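Local coordinates for protein rhamnosidase B (Bacillus sp., PDB 2OKX) that removes terminal alpha-L-rhamnose residues from rhamnose-containing glycosides as a family 78 glycoside hydrolase, at residues Y466-E469 against Y475-H478; G829-Y834 against E841-F846; I441-E446 against I524-S529; P217-A222 against V335-I340; Y531-Q536 against L559-T564. All coordinates share one frame; numbering follows the deposited sequence.

Interaction 1. Residues Y466-E469 against Y475-H478; sequences YGVE and YTQH
Tyr466 and His478 bring their rings together border to border, with centroids 5.8 Å apart and planes only 10° from parallel, yet neither ring lies over the other's face. The two side chains themselves cross at about a right angle. CG of Tyr466 stands anti to the backbone N (chi1 167°), which carries the phenol across the gap between the arms of a beta hairpin. The imidazole enters from the segment opposite and is backed on one face by the Thr476 methyl CG2. Next along, Val468, beta-branched and so suited to an extended strand, sets CB 3.9 Å from the backbone O of Gln477. Beyond it a water bridges the two backbones, accepting from Glu469 N at 2.9 Å and donating to Gln477 O at 2.6 Å. Helix 397-402 touches both aromatic side chains, and Tyr466 OH is hydrogen-bonded to the backbone N of Thr479. A phenylalanine at Tyr466 would probably keep the ring packing but leave Thr479 N without that acceptor. The hairpin is part of the concanavalin-like beta domain. No direct hydrogen bond links the two segments here: one water serves Glu469 N and Gln477 O, and the phenol oxygen serves Thr479 N.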
# COMPACT_ATOMS: atom_id res chain seq x y z
N TYR A 466 -1.07 -16.47 6.56
CA TYR A 466 -2.05 -15.51 6.06
C TYR A 466 -2.26 -14.42 7.11
O TYR A 466 -2.65 -14.69 8.24
CB TYR A 466 -3.36 -16.26 5.78
CG TYR A 466 -4.58 -15.39 5.56
CD1 TYR A 466 -4.54 -14.28 4.70
CD2 TYR A 466 -5.79 -15.70 6.18
CE1 TYR A 466 -5.68 -13.51 4.46
CE2 TYR A 466 -6.93 -14.94 5.94
CZ TYR A 466 -6.87 -13.85 5.08
OH TYR A 466 -8.02 -13.13 4.83
N GLY A 467 -1.99 -13.17 6.73
CA GLY A 467 -2.14 -12.07 7.67
C GLY A 467 -3.35 -11.18 7.48
O GLY A 467 -3.66 -10.77 6.36
N VAL A 468 -4.06 -10.90 8.57
CA VAL A 468 -5.21 -10.01 8.51
C VAL A 468 -4.99 -8.88 9.51
O VAL A 468 -4.14 -8.99 10.39
CB VAL A 468 -6.54 -10.75 8.83
CG1 VAL A 468 -6.75 -11.88 7.82
CG2 VAL A 468 -6.53 -11.30 10.25
N GLU A 469 -5.76 -7.80 9.36
CA GLU A 469 -5.63 -6.64 10.24
C GLU A 469 -6.63 -6.62 11.38
O GLU A 469 -6.36 -6.07 12.45
CB GLU A 469 -5.86 -5.35 9.45
CG GLU A 469 -5.02 -5.13 8.24
CD GLU A 469 -5.25 -3.75 7.66
OE1 GLU A 469 -6.38 -3.47 7.21
OE2 GLU A 469 -4.31 -2.93 7.67
N TYR A 475 -15.54 -13.04 14.26
CA TYR A 475 -15.52 -12.40 12.95
C TYR A 475 -14.10 -12.09 12.52
O TYR A 475 -13.34 -11.47 13.27
CB TYR A 475 -16.34 -11.11 12.96
CG TYR A 475 -16.13 -10.23 11.74
CD1 TYR A 475 -15.40 -9.04 11.82
CD2 TYR A 475 -16.66 -10.59 10.50
CE1 TYR A 475 -15.21 -8.23 10.70
CE2 TYR A 475 -16.48 -9.79 9.37
CZ TYR A 475 -15.76 -8.61 9.48
OH TYR A 475 -15.60 -7.80 8.38
N THR A 476 -13.75 -12.54 11.33
CA THR A 476 -12.43 -12.28 10.77
C THR A 476 -12.64 -11.40 9.54
O THR A 476 -13.40 -11.77 8.65
CB THR A 476 -11.72 -13.59 10.32
OG1 THR A 476 -11.39 -14.38 11.47
CG2 THR A 476 -10.44 -13.27 9.55
N GLN A 477 -12.00 -10.23 9.49
CA GLN A 477 -12.16 -9.40 8.30
C GLN A 477 -11.10 -9.87 7.32
O GLN A 477 -9.92 -9.53 7.44
CB GLN A 477 -11.94 -7.90 8.61
CG GLN A 477 -12.24 -7.02 7.41
CD GLN A 477 -12.06 -5.53 7.69
OE1 GLN A 477 -12.25 -5.07 8.81
NE2 GLN A 477 -11.72 -4.78 6.65
N HIS A 478 -11.51 -10.67 6.34
CA HIS A 478 -10.56 -11.17 5.35
C HIS A 478 -10.12 -10.06 4.42
O HIS A 478 -10.88 -9.15 4.12
CB HIS A 478 -11.16 -12.34 4.57
CG HIS A 478 -11.28 -13.58 5.39
ND1 HIS A 478 -12.49 -14.07 5.84
CD2 HIS A 478 -10.34 -14.40 5.90
CE1 HIS A 478 -12.28 -15.14 6.59
NE2 HIS A 478 -10.98 -15.36 6.64
O HOH W 1 -8.38 -7.49 8.08

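Interaction 2. Residues G829-Y834 against E841-F846; sequences GQMLRY and EMYPNF
Gln830 and Met831, adjacent near the end of helix 817-833, reach out together to Tyr843 and Pro844 of the loop that follows. The glutamine takes the less common first torsion, with CG between the backbone N and the carbonyl carbon (chi1 77°), and the extended chain beyond CG carries the amide to the loop. There the two ends of the amide find different partners. OE1 lies 3.5 Å from Pro844 CD, and NE2 lies 3.4 Å from Tyr843 CD2, the amide and ring planes being 23° apart. This is van der Waals contact without a hydrogen bond across the gap; the polar mate of NE2 is the carbonyl O of Asn827, about one turn back in the same helix. Met831 is also extended, and its flexible thioether lets CE come within 3.9 Å of Tyr843 CE2. The phenol that receives both side chains is buried, with its OH hydrogen-bonded to Ser804 of helix 801-813, and Pro801 of that helix packs against both Met831 and Tyr843. An alanine in place of Gln830 would probably open a gap beside Pro844 and the tyrosine ring and leave Asn827 O without the side-chain amide that donates to it. The site belongs to the alpha-helical barrel domain, and a glycerol, probably from the crystallisation liquor, lies about 3 Å from the Gln830 side chain. The chemistry is thus divided: the amide and a methionine methyl pack on a ring and a proline without a hydrogen bond, while NE2 is paired with Asn827 O and the phenol OH with Ser804.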
# COMPACT_ATOMS: atom_id res chain seq x y z
N GLY A 829 -11.80 7.80 19.11
CA GLY A 829 -12.18 6.98 20.25
C GLY A 829 -12.93 5.73 19.78
O GLY A 829 -12.79 4.66 20.37
N GLN A 830 -13.71 5.86 18.72
CA GLN A 830 -14.46 4.72 18.19
C GLN A 830 -13.49 3.68 17.62
O GLN A 830 -13.77 2.48 17.65
CB GLN A 830 -15.45 5.17 17.11
CG GLN A 830 -14.82 5.47 15.76
CD GLN A 830 -15.85 5.85 14.70
OE1 GLN A 830 -16.87 5.18 14.55
NE2 GLN A 830 -15.57 6.92 13.96
N MET A 831 -12.35 4.13 17.11
CA MET A 831 -11.35 3.21 16.57
C MET A 831 -10.77 2.41 17.73
O MET A 831 -10.65 1.19 17.66
CB MET A 831 -10.22 3.98 15.89
CG MET A 831 -10.64 4.73 14.64
SD MET A 831 -9.24 5.58 13.91
CE MET A 831 -10.08 6.88 12.99
N LEU A 832 -10.43 3.12 18.81
CA LEU A 832 -9.87 2.49 19.99
C LEU A 832 -10.86 1.53 20.65
O LEU A 832 -10.46 0.56 21.30
CB LEU A 832 -9.43 3.57 20.99
CG LEU A 832 -8.22 4.37 20.52
CD1 LEU A 832 -8.07 5.64 21.36
CD2 LEU A 832 -6.97 3.50 20.62
N ARG A 833 -12.15 1.81 20.49
CA ARG A 833 -13.17 0.95 21.09
C ARG A 833 -13.01 -0.46 20.52
O ARG A 833 -13.20 -1.45 21.22
CB ARG A 833 -14.57 1.49 20.79
CG ARG A 833 -15.70 0.71 21.49
CD ARG A 833 -16.27 -0.42 20.62
NE ARG A 833 -17.26 -1.22 21.35
CZ ARG A 833 -16.95 -2.18 22.23
NH1 ARG A 833 -15.68 -2.46 22.49
NH2 ARG A 833 -17.91 -2.85 22.85
N TYR A 834 -12.65 -0.54 19.24
CA TYR A 834 -12.46 -1.83 18.58
C TYR A 834 -11.01 -2.29 18.62
O TYR A 834 -10.57 -3.08 17.78
CB TYR A 834 -12.98 -1.77 17.14
CG TYR A 834 -14.48 -1.60 17.07
CD1 TYR A 834 -15.05 -0.33 16.92
CD2 TYR A 834 -15.33 -2.69 17.21
CE1 TYR A 834 -16.44 -0.16 16.93
CE2 TYR A 834 -16.71 -2.53 17.22
CZ TYR A 834 -17.26 -1.27 17.08
OH TYR A 834 -18.63 -1.11 17.12
N GLU A 841 -8.65 3.78 7.58
CA GLU A 841 -8.69 4.46 6.30
C GLU A 841 -9.96 5.30 6.20
O GLU A 841 -9.94 6.42 5.71
CB GLU A 841 -8.68 3.41 5.18
CG GLU A 841 -8.77 3.97 3.77
CD GLU A 841 -8.90 2.86 2.73
OE1 GLU A 841 -8.76 3.14 1.53
OE2 GLU A 841 -9.14 1.69 3.13
N MET A 842 -11.07 4.73 6.66
CA MET A 842 -12.36 5.41 6.59
C MET A 842 -13.16 5.20 7.86
O MET A 842 -12.80 4.38 8.71
CB MET A 842 -13.17 4.88 5.41
CG MET A 842 -12.49 4.99 4.06
SD MET A 842 -13.34 4.02 2.80
CE MET A 842 -12.89 2.36 3.33
N TYR A 843 -14.26 5.93 7.97
CA TYR A 843 -15.16 5.81 9.11
C TYR A 843 -16.22 4.77 8.80
O TYR A 843 -16.49 4.48 7.63
CB TYR A 843 -15.84 7.15 9.40
CG TYR A 843 -14.91 8.19 10.00
CD1 TYR A 843 -14.88 9.49 9.50
CD2 TYR A 843 -14.08 7.87 11.07
CE1 TYR A 843 -14.03 10.45 10.05
CE2 TYR A 843 -13.23 8.82 11.62
CZ TYR A 843 -13.21 10.11 11.11
OH TYR A 843 -12.36 11.04 11.65
N PRO A 844 -16.82 4.17 9.84
CA PRO A 844 -17.86 3.16 9.64
C PRO A 844 -19.13 3.79 9.10
O PRO A 844 -19.29 5.01 9.13
CB PRO A 844 -18.08 2.61 11.05
CG PRO A 844 -16.78 2.85 11.73
CD PRO A 844 -16.40 4.23 11.25
N ASN A 845 -20.03 2.94 8.60
CA ASN A 845 -21.32 3.37 8.07
C ASN A 845 -21.33 4.16 6.77
O ASN A 845 -22.22 4.98 6.53
CB ASN A 845 -22.10 4.12 9.15
CG ASN A 845 -22.33 3.27 10.39
OD1 ASN A 845 -22.58 2.07 10.29
ND2 ASN A 845 -22.27 3.90 11.56
N PHE A 846 -20.32 3.93 5.93
CA PHE A 846 -20.23 4.55 4.61
C PHE A 846 -20.00 3.35 3.70
O PHE A 846 -19.15 2.50 3.99
CB PHE A 846 -19.05 5.52 4.51
CG PHE A 846 -19.30 6.85 5.16
CD1 PHE A 846 -19.12 7.02 6.53
CD2 PHE A 846 -19.73 7.94 4.40
CE1 PHE A 846 -19.37 8.25 7.14
CE2 PHE A 846 -19.98 9.17 5.00
CZ PHE A 846 -19.80 9.33 6.36

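Interaction 3. Residues I441-E446 against I524-S529; sequences IDLGAE and IYIRQS
Strands 436-443 and 520-528 run in roughly the same direction in two different sheets, CA of Ile441 being nearest CA of Ile524 at 8.5 Å and CA of Leu443 nearest CA of Tyr525 at 8.3 Å. This is the face-to-face packing of a beta sandwich, in keeping with the concanavalin-like domain, and no backbone bond joins the two strands. Alternation along each strand sends one residue in two into the interior. Ile441 and Leu443 meet Ile524 and Ile526, whereas Tyr525 points away to a cation-pi contact with Lys202. Branched aliphatic side chains suit this core because they fill it without polar groups to satisfy. Leu443 CD1 comes within 4.1 Å of Ile526 CG2, the two side chains crossing at about a right angle. Ile526 CG1 is anti to its own backbone N (chi1 -172°), which leaves the shorter CG2 branch to do the touching. The neighbouring pair is slacker, with Ile441 CG1 4.4 Å from Ile524 CG2. Strand 520-528 also carries His522, one of the calcium-site residues. After Leu443 the chain turns a corner at Gly444 and Ala445; the positive phi of the glycine would jam a side chain against the preceding carbonyl. Asp442, on the other face of its strand and salt-bridged to Arg506, shapes that corner as an Asx turn: Gly444 N donates to Asp442 OD1 at 2.7 Å, arriving 58° out of the carboxylate plane.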
# COMPACT_ATOMS: atom_id res chain seq x y z
N ILE A 441 -1.77 -16.21 15.48
CA ILE A 441 -0.73 -15.50 16.21
C ILE A 441 -1.05 -14.01 16.21
O ILE A 441 -1.23 -13.43 15.15
CB ILE A 441 0.64 -15.71 15.53
CG1 ILE A 441 0.94 -17.21 15.40
CG2 ILE A 441 1.73 -15.00 16.31
CD1 ILE A 441 0.99 -17.94 16.70
N ASP A 442 -1.10 -13.40 17.39
CA ASP A 442 -1.39 -11.97 17.50
C ASP A 442 -0.11 -11.18 17.77
O ASP A 442 0.52 -11.35 18.81
CB ASP A 442 -2.39 -11.72 18.64
CG ASP A 442 -2.86 -10.27 18.72
OD1 ASP A 442 -2.38 -9.42 17.93
OD2 ASP A 442 -3.70 -9.97 19.58
N LEU A 443 0.27 -10.32 16.82
CA LEU A 443 1.46 -9.51 16.99
C LEU A 443 1.27 -8.47 18.10
O LEU A 443 2.24 -7.94 18.63
CB LEU A 443 1.81 -8.78 15.68
CG LEU A 443 2.23 -9.65 14.49
CD1 LEU A 443 2.75 -8.75 13.37
CD2 LEU A 443 3.30 -10.64 14.92
N GLY A 444 0.02 -8.19 18.45
CA GLY A 444 -0.27 -7.22 19.50
C GLY A 444 -0.65 -5.87 18.90
O GLY A 444 -1.31 -5.05 19.54
N ALA A 445 -0.23 -5.66 17.67
CA ALA A 445 -0.52 -4.43 16.95
C ALA A 445 -0.22 -4.68 15.48
O ALA A 445 0.41 -5.67 15.12
CB ALA A 445 0.35 -3.29 17.47
N GLU A 446 -0.67 -3.77 14.63
CA GLU A 446 -0.41 -3.88 13.22
C GLU A 446 1.10 -3.74 13.06
O GLU A 446 1.74 -3.00 13.80
CB GLU A 446 -1.12 -2.75 12.47
CG GLU A 446 -0.93 -2.74 10.96
CD GLU A 446 -2.13 -3.31 10.22
OE1 GLU A 446 -2.20 -3.14 8.98
OE2 GLU A 446 -3.01 -3.92 10.87
N ILE A 524 8.17 -18.03 15.57
CA ILE A 524 7.42 -17.42 14.48
C ILE A 524 7.52 -15.94 14.86
O ILE A 524 7.31 -15.58 16.03
CB ILE A 524 5.94 -17.92 14.44
CG1 ILE A 524 5.16 -17.16 13.36
CG2 ILE A 524 5.28 -17.75 15.79
CD1 ILE A 524 5.66 -17.38 11.94
N TYR A 525 7.86 -15.10 13.90
CA TYR A 525 8.04 -13.68 14.19
C TYR A 525 7.96 -12.87 12.92
O TYR A 525 7.71 -13.40 11.83
CB TYR A 525 9.42 -13.47 14.80
CG TYR A 525 10.53 -13.99 13.91
CD1 TYR A 525 10.96 -15.32 13.99
CD2 TYR A 525 11.09 -13.18 12.92
CE1 TYR A 525 11.92 -15.82 13.10
CE2 TYR A 525 12.04 -13.67 12.03
CZ TYR A 525 12.45 -14.99 12.13
OH TYR A 525 13.38 -15.47 11.23
N ILE A 526 8.18 -11.56 13.05
CA ILE A 526 8.18 -10.69 11.89
C ILE A 526 9.40 -9.79 11.97
O ILE A 526 9.79 -9.35 13.06
CB ILE A 526 6.91 -9.80 11.80
CG1 ILE A 526 6.90 -9.06 10.45
CG2 ILE A 526 6.86 -8.78 12.95
CD1 ILE A 526 5.63 -8.29 10.15
N ARG A 527 10.04 -9.55 10.83
CA ARG A 527 11.17 -8.64 10.81
C ARG A 527 10.54 -7.36 10.30
O ARG A 527 10.34 -7.18 9.10
CB ARG A 527 12.28 -9.15 9.87
CG ARG A 527 12.92 -10.45 10.34
CD ARG A 527 14.06 -10.91 9.43
NE ARG A 527 15.21 -10.01 9.50
CZ ARG A 527 16.10 -9.99 10.49
NH1 ARG A 527 15.99 -10.84 11.51
NH2 ARG A 527 17.08 -9.11 10.47
N GLN A 528 10.17 -6.49 11.23
CA GLN A 528 9.54 -5.22 10.87
C GLN A 528 10.52 -4.36 10.11
O GLN A 528 11.71 -4.33 10.43
CB GLN A 528 9.04 -4.49 12.12
CG GLN A 528 8.39 -3.14 11.82
CD GLN A 528 7.57 -2.63 12.98
OE1 GLN A 528 6.53 -3.19 13.32
NE2 GLN A 528 8.05 -1.57 13.62
N SER A 529 10.02 -3.67 9.09
CA SER A 529 10.87 -2.82 8.26
C SER A 529 10.19 -1.51 7.89
O SER A 529 9.13 -1.52 7.26
CB SER A 529 11.26 -3.57 6.99
OG SER A 529 11.96 -2.73 6.09

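Interaction 4. Residues P217-A222 against V335-I340; sequences PKYAAA and VPLATI
Tyr219 OH is the polar atom at the heart of this contact: it is hydrogen-bonded to Tyr392 OH, while Leu337 presses its isobutyl group against the same oxygen. No hydrogen bond runs between the segments 217-222 and 335-340, so what passes between them is van der Waals contact. The nearest approach is from Leu337 CD1, 3.6 Å from Tyr219 OH, with Leu337 CG at 3.9 Å and CD2 at 4.1 Å from it. The leucine end, CD1 foremost, thus rests against the hydroxyl, and the two side chains come at each other from opposite directions. Tyrosine suits its position since it is long enough to span the gap and ends in a group that can still pair with Tyr392 in a buried place. Its CG is anti to the backbone N (chi1 175°), which extends the ring away from its own strand toward the other segment. Pro336 adds a lighter touch, its CG lying 4.4 Å from Tyr219 OH, and its rigid ring shapes the chain just ahead of the leucine. Further along, Ala221 also directs its small CB this way, and the Tyr392 side chain touches it. Both segments lie in domain D2, of the galactose-binding-like clan. Strand 219-223 belongs to a five-stranded antiparallel sheet, between 314-320 and 392-393, and strand 338-340 to another sheet, between 240-252 and 384-386. Tyr392 touches Val335, Pro336 and Leu337 as well, and Leu326 of strand 324-327 meets both Tyr219 and Pro336. The contact joins strand 219-223 to the chain leading into strand 338-340, between the two sheets.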
# COMPACT_ATOMS: atom_id res chain seq x y z
N PRO A 217 -11.04 -26.44 1.51
CA PRO A 217 -11.90 -27.12 0.53
C PRO A 217 -11.09 -28.14 -0.27
O PRO A 217 -9.88 -27.95 -0.46
CB PRO A 217 -12.39 -25.97 -0.35
CG PRO A 217 -12.29 -24.75 0.55
CD PRO A 217 -10.98 -24.99 1.25
N LYS A 218 -11.74 -29.20 -0.73
CA LYS A 218 -11.06 -30.22 -1.52
C LYS A 218 -10.31 -29.57 -2.68
O LYS A 218 -9.19 -29.94 -3.00
CB LYS A 218 -12.08 -31.22 -2.10
CG LYS A 218 -13.03 -31.86 -1.09
CD LYS A 218 -12.32 -32.81 -0.13
CE LYS A 218 -13.32 -33.67 0.64
NZ LYS A 218 -14.32 -32.87 1.41
N TYR A 219 -10.96 -28.58 -3.29
CA TYR A 219 -10.39 -27.85 -4.42
C TYR A 219 -10.42 -26.34 -4.15
O TYR A 219 -11.46 -25.79 -3.81
CB TYR A 219 -11.20 -28.17 -5.69
CG TYR A 219 -10.79 -27.39 -6.92
CD1 TYR A 219 -9.59 -27.67 -7.58
CD2 TYR A 219 -11.58 -26.35 -7.40
CE1 TYR A 219 -9.19 -26.93 -8.69
CE2 TYR A 219 -11.18 -25.60 -8.50
CZ TYR A 219 -9.99 -25.89 -9.14
OH TYR A 219 -9.58 -25.13 -10.21
N ALA A 220 -9.27 -25.68 -4.28
CA ALA A 220 -9.18 -24.23 -4.08
C ALA A 220 -8.11 -23.71 -5.03
O ALA A 220 -6.96 -24.14 -4.98
CB ALA A 220 -8.81 -23.91 -2.64
N ALA A 221 -8.49 -22.79 -5.91
CA ALA A 221 -7.54 -22.27 -6.88
C ALA A 221 -7.57 -20.76 -7.00
O ALA A 221 -8.60 -20.12 -6.81
CB ALA A 221 -7.81 -22.90 -8.25
N ALA A 222 -6.40 -20.20 -7.30
CA ALA A 222 -6.25 -18.76 -7.49
C ALA A 222 -5.97 -18.57 -8.98
O ALA A 222 -5.03 -19.15 -9.53
CB ALA A 222 -5.08 -18.24 -6.64
N VAL A 335 -4.09 -27.54 -16.61
CA VAL A 335 -5.08 -26.79 -15.83
C VAL A 335 -6.47 -27.28 -16.20
O VAL A 335 -6.87 -27.22 -17.36
CB VAL A 335 -4.97 -25.28 -16.12
CG1 VAL A 335 -6.01 -24.51 -15.32
CG2 VAL A 335 -3.57 -24.79 -15.79
N PRO A 336 -7.24 -27.78 -15.21
CA PRO A 336 -8.60 -28.30 -15.40
C PRO A 336 -9.68 -27.27 -15.72
O PRO A 336 -10.87 -27.59 -15.68
CB PRO A 336 -8.87 -29.02 -14.08
CG PRO A 336 -8.16 -28.14 -13.09
CD PRO A 336 -6.84 -27.86 -13.79
N LEU A 337 -9.27 -26.05 -16.03
CA LEU A 337 -10.22 -24.99 -16.36
C LEU A 337 -9.87 -24.41 -17.72
O LEU A 337 -8.74 -24.52 -18.18
CB LEU A 337 -10.17 -23.86 -15.32
CG LEU A 337 -10.40 -24.18 -13.85
CD1 LEU A 337 -10.24 -22.92 -13.02
CD2 LEU A 337 -11.79 -24.75 -13.66
N ALA A 338 -10.86 -23.79 -18.34
CA ALA A 338 -10.67 -23.14 -19.63
C ALA A 338 -11.47 -21.84 -19.57
O ALA A 338 -12.37 -21.71 -18.74
CB ALA A 338 -11.20 -24.02 -20.75
N THR A 339 -11.14 -20.89 -20.42
CA THR A 339 -11.89 -19.65 -20.44
C THR A 339 -12.52 -19.51 -21.81
O THR A 339 -11.97 -19.98 -22.81
CB THR A 339 -11.01 -18.42 -20.13
OG1 THR A 339 -9.92 -18.36 -21.06
CG2 THR A 339 -10.45 -18.52 -18.72
N ILE A 340 -13.69 -18.88 -21.86
CA ILE A 340 -14.41 -18.68 -23.11
C ILE A 340 -14.46 -17.19 -23.40
O ILE A 340 -15.07 -16.42 -22.66
CB ILE A 340 -15.84 -19.23 -23.01
CG1 ILE A 340 -15.81 -20.66 -22.47
CG2 ILE A 340 -16.51 -19.20 -24.38
CD1 ILE A 340 -17.17 -21.28 -22.26

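Interaction 5. Residues Y531-Q536 against L559-T564; sequences YPVAEQ and LCMEDT
Tyr531 and Met561 make the close end of this contact, where two irregular segments run against each other. Tyr531 N donates to Met561 O at 2.7 Å with an N-H...O angle of 159°; the donor stands 39° out of the carbonyl plane. Beside this bond, the CB atoms of the same two residues touch at 3.9 Å, and Tyr531 CB lies 3.4 Å from the backbone O of Glu562. That oxygen also sits at the edge of the phenol ring, 3.5 Å from Tyr531 CD2. The ring itself leads away from the segment, because CG is anti to the backbone N, and it packs on Pro196 and on Glu595 and Ile596 of helix 595-603; a large aromatic suits a position that reaches both the loop at Pro196 and that helix. Moving along the chain the contact thins. Val533 CG1 meets Met561 CE at 3.7 Å, a meeting made possible by the methionine bending at its last torsion (chi3 78°), which turns the methyl toward the valine. Beyond this pair Ala534, Glu535 and Gln536 are exposed in the molecule, though touching a crystal neighbour, and meet nothing of segment 559-564; Glu535 is salt-bridged to Arg558 of helix 544-559. The second segment begins at the last residue of that helix, so the contact ties the chain after strand 520-528 to the helix end. Glu562 turns its carboxylate away to a salt bridge with Arg65. Charge is thereby kept apart from the contact, and what holds it is one backbone bond backed by apolar side chains.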
# COMPACT_ATOMS: atom_id res chain seq x y z
N TYR A 531 11.02 3.10 7.28
CA TYR A 531 12.01 4.14 7.05
C TYR A 531 12.65 4.31 8.43
O TYR A 531 11.98 4.11 9.44
CB TYR A 531 11.32 5.43 6.61
CG TYR A 531 12.28 6.54 6.23
CD1 TYR A 531 12.75 7.45 7.18
CD2 TYR A 531 12.75 6.65 4.92
CE1 TYR A 531 13.65 8.44 6.84
CE2 TYR A 531 13.66 7.64 4.57
CZ TYR A 531 14.11 8.53 5.53
OH TYR A 531 15.00 9.52 5.17
N PRO A 532 13.95 4.65 8.49
CA PRO A 532 14.60 4.82 9.79
C PRO A 532 14.07 6.01 10.59
O PRO A 532 14.47 7.15 10.36
CB PRO A 532 16.08 4.97 9.42
CG PRO A 532 16.01 5.65 8.08
CD PRO A 532 14.89 4.90 7.39
N VAL A 533 13.17 5.74 11.52
CA VAL A 533 12.60 6.79 12.36
C VAL A 533 12.82 6.48 13.83
O VAL A 533 12.74 5.33 14.26
CB VAL A 533 11.07 6.94 12.14
CG1 VAL A 533 10.79 7.44 10.73
CG2 VAL A 533 10.38 5.59 12.37
N ALA A 534 13.12 7.52 14.60
CA ALA A 534 13.31 7.39 16.04
C ALA A 534 12.18 8.20 16.66
O ALA A 534 11.68 9.14 16.05
CB ALA A 534 14.67 7.95 16.46
N GLU A 535 11.76 7.83 17.86
CA GLU A 535 10.66 8.53 18.51
C GLU A 535 11.10 9.86 19.11
O GLU A 535 10.97 10.09 20.31
CB GLU A 535 10.03 7.60 19.56
CG GLU A 535 9.39 6.38 18.89
CD GLU A 535 8.63 5.45 19.84
OE1 GLU A 535 7.93 4.56 19.33
OE2 GLU A 535 8.75 5.59 21.07
N GLN A 536 11.60 10.73 18.24
CA GLN A 536 12.10 12.04 18.64
C GLN A 536 11.03 13.06 18.97
O GLN A 536 11.30 14.07 19.62
CB GLN A 536 13.04 12.59 17.57
CG GLN A 536 14.26 11.71 17.34
CD GLN A 536 15.03 11.45 18.63
OE1 GLN A 536 15.51 12.39 19.28
NE2 GLN A 536 15.16 10.18 19.00
N LEU A 559 4.41 2.85 10.16
CA LEU A 559 4.17 1.75 9.24
C LEU A 559 3.90 2.17 7.80
O LEU A 559 4.00 1.35 6.88
CB LEU A 559 3.00 0.89 9.75
CG LEU A 559 3.15 0.23 11.12
CD1 LEU A 559 1.96 -0.69 11.33
CD2 LEU A 559 4.46 -0.55 11.22
N CYS A 560 3.55 3.43 7.60
CA CYS A 560 3.28 3.94 6.27
C CYS A 560 4.48 4.70 5.72
O CYS A 560 4.34 5.52 4.81
CB CYS A 560 2.05 4.83 6.26
SG CYS A 560 0.52 3.91 6.51
N MET A 561 5.65 4.44 6.30
CA MET A 561 6.88 5.07 5.86
C MET A 561 7.86 3.96 5.47
O MET A 561 8.47 3.33 6.34
CB MET A 561 7.49 5.94 6.96
CG MET A 561 6.75 7.26 7.19
SD MET A 561 7.34 8.23 8.61
CE MET A 561 8.85 8.96 7.94
N GLU A 562 7.96 3.69 4.17
CA GLU A 562 8.87 2.67 3.64
C GLU A 562 9.95 3.48 2.93
O GLU A 562 10.46 4.45 3.49
CB GLU A 562 8.14 1.77 2.64
CG GLU A 562 6.91 1.06 3.22
CD GLU A 562 6.27 0.09 2.24
OE1 GLU A 562 5.23 -0.51 2.60
OE2 GLU A 562 6.79 -0.08 1.11
N ASP A 563 10.31 3.08 1.71
CA ASP A 563 11.31 3.84 0.96
C ASP A 563 10.63 5.14 0.51
O ASP A 563 11.29 6.09 0.09
CB ASP A 563 11.79 3.03 -0.25
CG ASP A 563 10.67 2.64 -1.17
OD1 ASP A 563 10.58 3.21 -2.28
OD2 ASP A 563 9.86 1.77 -0.77
N THR A 564 9.31 5.14 0.60
CA THR A 564 8.48 6.31 0.28
C THR A 564 7.31 6.23 1.24
O THR A 564 7.12 5.21 1.91
CB THR A 564 7.87 6.25 -1.14
OG1 THR A 564 6.99 5.12 -1.23
CG2 THR A 564 8.96 6.13 -2.20

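Following the chain from the N terminus, interaction 4 closes the first loop, returning to residues 335-340 from 217-222 across the two sheets of domain D2. Interaction 3 spans the next, from 441-446 to 524-529, and interaction 1 falls wholly within it as the hairpin of the same concanavalin-like domain. The two meet where the carboxylates of Glu446 and Glu469 come together. Interaction 5 then closes a loop over helix 544-559 and touches interaction 3, Leu559 packing against Glu446 and Gln528, so beta domain and helical barrel adjoin there. Interaction 2 comes last and closes a short loop after helix 817-833. No loops cross.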